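Local coordinates for superoxide dismutase [Mn/Fe] (PDB 1UES), which destroys toxic superoxide radicals by dismuting them to oxygen and hydrogen peroxide at a redox-cycling manganese or iron ion, working as a homodimer, at residues A[123-128]-A[143-148]. The protein carries 1 engineered substitution. Numbering follows the deposited sequence.
Sequences WVWLAS and GNPVRK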
ATOM      1  N   TRP A 123       1.021   6.588  -6.563  1.00 20.34           N
ATOM      2  CA  TRP A 123       0.278   7.200  -7.665  1.00 20.76           C
ATOM      3  C   TRP A 123       1.122   7.338  -8.911  1.00 20.98           C
ATOM      4  O   TRP A 123       2.313   7.601  -8.799  1.00 21.51           O
ATOM      5  CB  TRP A 123      -0.126   8.623  -7.299  1.00 20.90           C
ATOM      6  CG  TRP A 123      -0.842   8.741  -6.008  1.00 20.74           C
ATOM      7  CD1 TRP A 123      -0.290   8.684  -4.752  1.00 20.98           C
ATOM      8  CD2 TRP A 123      -2.253   8.918  -5.824  1.00 21.31           C
ATOM      9  NE1 TRP A 123      -1.273   8.813  -3.797  1.00 20.97           N
ATOM     10  CE2 TRP A 123      -2.481   8.957  -4.423  1.00 21.10           C
ATOM     11  CE3 TRP A 123      -3.347   9.051  -6.693  1.00 21.30           C
ATOM     12  CZ2 TRP A 123      -3.762   9.121  -3.877  1.00 21.04           C
ATOM     13  CZ3 TRP A 123      -4.628   9.212  -6.141  1.00 21.28           C
ATOM     14  CH2 TRP A 123      -4.813   9.245  -4.748  1.00 21.40           C
ATOM     15  N   VAL A 124       0.519   7.148 -10.088  1.00 21.47           N
ATOM     16  CA  VAL A 124       1.267   7.404 -11.316  1.00 21.76           C
ATOM     17  C   VAL A 124       0.621   8.742 -11.763  1.00 22.11           C
ATOM     18  O   VAL A 124      -0.607   8.910 -11.723  1.00 21.87           O
ATOM     19  CB  VAL A 124       1.113   6.277 -12.373  1.00 22.51           C
ATOM     20  CG1 VAL A 124      -0.319   5.934 -12.586  1.00 23.22           C
ATOM     21  CG2 VAL A 124       1.786   6.701 -13.675  1.00 22.96           C
ATOM     22  N   TRP A 125       1.468   9.701 -12.098  1.00 22.17           N
ATOM     23  CA  TRP A 125       1.016  11.034 -12.477  1.00 23.35           C
ATOM     24  C   TRP A 125       1.475  11.470 -13.865  1.00 24.20           C
ATOM     25  O   TRP A 125       2.590  11.155 -14.282  1.00 24.88           O
ATOM     26  CB  TRP A 125       1.576  12.041 -11.452  1.00 23.13           C
ATOM     27  CG  TRP A 125       0.676  12.337 -10.286  1.00 22.88           C
ATOM     28  CD1 TRP A 125       0.820  11.911  -8.985  1.00 23.10           C
ATOM     29  CD2 TRP A 125      -0.502  13.140 -10.318  1.00 23.31           C
ATOM     30  NE1 TRP A 125      -0.217  12.417  -8.206  1.00 23.18           N
ATOM     31  CE2 TRP A 125      -1.038  13.169  -9.001  1.00 23.13           C
ATOM     32  CE3 TRP A 125      -1.163  13.841 -11.331  1.00 23.21           C
ATOM     33  CZ2 TRP A 125      -2.209  13.873  -8.683  1.00 23.69           C
ATOM     34  CZ3 TRP A 125      -2.332  14.539 -11.017  1.00 23.65           C
ATOM     35  CH2 TRP A 125      -2.844  14.550  -9.700  1.00 23.40           C
ATOM     36  N   LEU A 126       0.598  12.164 -14.580  1.00 24.90           N
ATOM     37  CA  LEU A 126       0.959  12.769 -15.848  1.00 25.31           C
ATOM     38  C   LEU A 126       1.093  14.218 -15.358  1.00 25.59           C
ATOM     39  O   LEU A 126       0.186  14.751 -14.722  1.00 24.97           O
ATOM     40  CB  LEU A 126      -0.143  12.665 -16.885  1.00 25.74           C
ATOM     41  CG  LEU A 126       0.143  13.528 -18.124  1.00 25.68           C
ATOM     42  CD1 LEU A 126       1.391  13.010 -18.857  1.00 25.94           C
ATOM     43  CD2 LEU A 126      -1.058  13.521 -19.023  1.00 26.08           C
ATOM     44  N   ALA A 127       2.252  14.825 -15.585  1.00 25.80           N
ATOM     45  CA  ALA A 127       2.473  16.190 -15.129  1.00 26.62           C
ATOM     46  C   ALA A 127       3.089  17.053 -16.241  1.00 27.05           C
ATOM     47  O   ALA A 127       3.616  16.531 -17.220  1.00 27.32           O
ATOM     48  CB  ALA A 127       3.392  16.177 -13.908  1.00 26.88           C
ATOM     49  N   SER A 128       2.974  18.374 -16.121  1.00 27.63           N
ATOM     50  CA  SER A 128       3.578  19.258 -17.120  1.00 28.01           C
ATOM     51  C   SER A 128       4.420  20.327 -16.409  1.00 28.31           C
ATOM     52  O   SER A 128       4.195  20.619 -15.223  1.00 27.98           O
ATOM     53  CB  SER A 128       2.505  19.949 -17.976  1.00 28.47           C
ATOM     54  OG  SER A 128       1.626  20.743 -17.196  1.00 29.09           O
ATOM     55  N   GLY A 143       3.083  11.058  -2.533  1.00 23.61           N
ATOM     56  CA  GLY A 143       3.667  11.984  -3.478  1.00 23.83           C
ATOM     57  C   GLY A 143       2.749  12.651  -4.461  1.00 24.03           C
ATOM     58  O   GLY A 143       1.743  12.087  -4.892  1.00 23.86           O
ATOM     59  N   ASN A 144       3.116  13.872  -4.829  1.00 24.44           N
ATOM     60  CA  ASN A 144       2.368  14.650  -5.796  1.00 25.22           C
ATOM     61  C   ASN A 144       3.363  15.567  -6.519  1.00 25.82           C
ATOM     62  O   ASN A 144       4.220  16.161  -5.881  1.00 25.93           O
ATOM     63  CB  ASN A 144       1.292  15.466  -5.074  1.00 25.38           C
ATOM     64  CG  ASN A 144       0.391  16.199  -6.034  1.00 25.44           C
ATOM     65  OD1 ASN A 144      -0.787  15.829  -6.257  1.00 26.07           O
ATOM     66  ND2 ASN A 144       0.924  17.233  -6.621  1.00 25.19           N
ATOM     67  N   PRO A 145       3.243  15.705  -7.853  1.00 26.54           N
ATOM     68  CA  PRO A 145       4.116  16.539  -8.696  1.00 27.02           C
ATOM     69  C   PRO A 145       4.288  17.960  -8.206  1.00 27.62           C
ATOM     70  O   PRO A 145       5.301  18.602  -8.499  1.00 27.42           O
ATOM     71  CB  PRO A 145       3.436  16.517 -10.058  1.00 27.47           C
ATOM     72  CG  PRO A 145       2.711  15.232 -10.085  1.00 27.11           C
ATOM     73  CD  PRO A 145       2.219  15.027  -8.660  1.00 26.68           C
ATOM     74  N   VAL A 146       3.298  18.463  -7.483  1.00 28.41           N
ATOM     75  CA  VAL A 146       3.411  19.820  -6.968  1.00 29.11           C
ATOM     76  C   VAL A 146       4.590  19.965  -6.021  1.00 29.52           C
ATOM     77  O   VAL A 146       5.108  21.064  -5.816  1.00 29.77           O
ATOM     78  CB  VAL A 146       2.111  20.317  -6.249  1.00 29.36           C
ATOM     79  CG1 VAL A 146       0.928  20.093  -7.123  1.00 29.76           C
ATOM     80  CG2 VAL A 146       1.941  19.638  -4.905  1.00 29.50           C
ATOM     81  N   ARG A 147       5.037  18.868  -5.427  1.00 30.20           N
ATOM     82  CA  ARG A 147       6.167  18.981  -4.518  1.00 30.74           C
ATOM     83  C   ARG A 147       7.455  19.267  -5.310  1.00 31.19           C
ATOM     84  O   ARG A 147       8.485  19.594  -4.725  1.00 31.34           O
ATOM     85  CB  ARG A 147       6.321  17.697  -3.690  1.00 31.13           C
ATOM     86  CG  ARG A 147       6.863  17.920  -2.279  1.00 31.91           C
ATOM     87  CD  ARG A 147       7.113  16.585  -1.578  1.00 32.53           C
ATOM     88  NE  ARG A 147       7.128  16.716  -0.117  1.00 33.29           N
ATOM     89  CZ  ARG A 147       7.557  15.772   0.712  1.00 33.68           C
ATOM     90  NH1 ARG A 147       8.011  14.615   0.230  1.00 34.21           N
ATOM     91  NH2 ARG A 147       7.528  15.978   2.023  1.00 33.88           N
ATOM     92  N   LYS A 148       7.367  19.153  -6.639  1.00 31.19           N
ATOM     93  CA  LYS A 148       8.496  19.376  -7.554  1.00 31.17           C
ATOM     94  C   LYS A 148       8.278  20.598  -8.448  1.00 30.63           C
ATOM     95  O   LYS A 148       9.018  20.823  -9.400  1.00 30.82           O
ATOM     96  CB  LYS A 148       8.659  18.150  -8.458  1.00 31.85           C
ATOM     97  CG  LYS A 148       9.888  17.334  -8.202  1.00 33.05           C
ATOM     98  CD  LYS A 148       9.947  16.174  -9.190  1.00 33.76           C
ATOM     99  CE  LYS A 148       8.562  15.715  -9.603  1.00 34.00           C
ATOM    100  NZ  LYS A 148       8.019  14.741  -8.619  1.00 34.56           N
TER
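Pro145 lays its ring against the indole of Trp125, a proline-tryptophan CH-pi contact that packs the loop between strands 134-140 and 151-157 against strand 122-128, the middle strand of the three-stranded antiparallel sheet in the C-terminal domain of iron/manganese superoxide dismutases. Pro145 CD sits 3.4 Å from the centroid of the five-membered ring and only 9° off its normal, so the methylene meets the pi face almost squarely while the two side chains cross at about a right angle. Pro145 CG follows the same face back to the root of the indole, 3.7 Å from Trp125 CB. Two residues along the strand, the proline's CB rests 3.9 Å from Ala127 CB, so a single pyrrolidine spans two residues whose side chains leave the same side of the strand. Asn144, its CG anti to the backbone N (chi1 -175°), swings its amide toward the six-membered part of the indole, with the planes 63° apart.

Farther out, a hydrogen bond at the indole N-H probably helps to fix the rotation of the Trp125 ring. Asn73 of helix 62-79 accepts from Trp125 NE1 through OD1 and donates to Gly143 O through ND2, and its one amide thus ties the tryptophan and the loop together. Two residues earlier on the same side of the strand, Trp123 borders the manganese site: it meets the ligand His74 edge-to-face, and its NE1 is hydrogen-bonded to Gln70 OE1. Beyond the proline the chain coils into a short 3-10 turn, in which Lys148 N donates to Pro145 O at 2.8 Å.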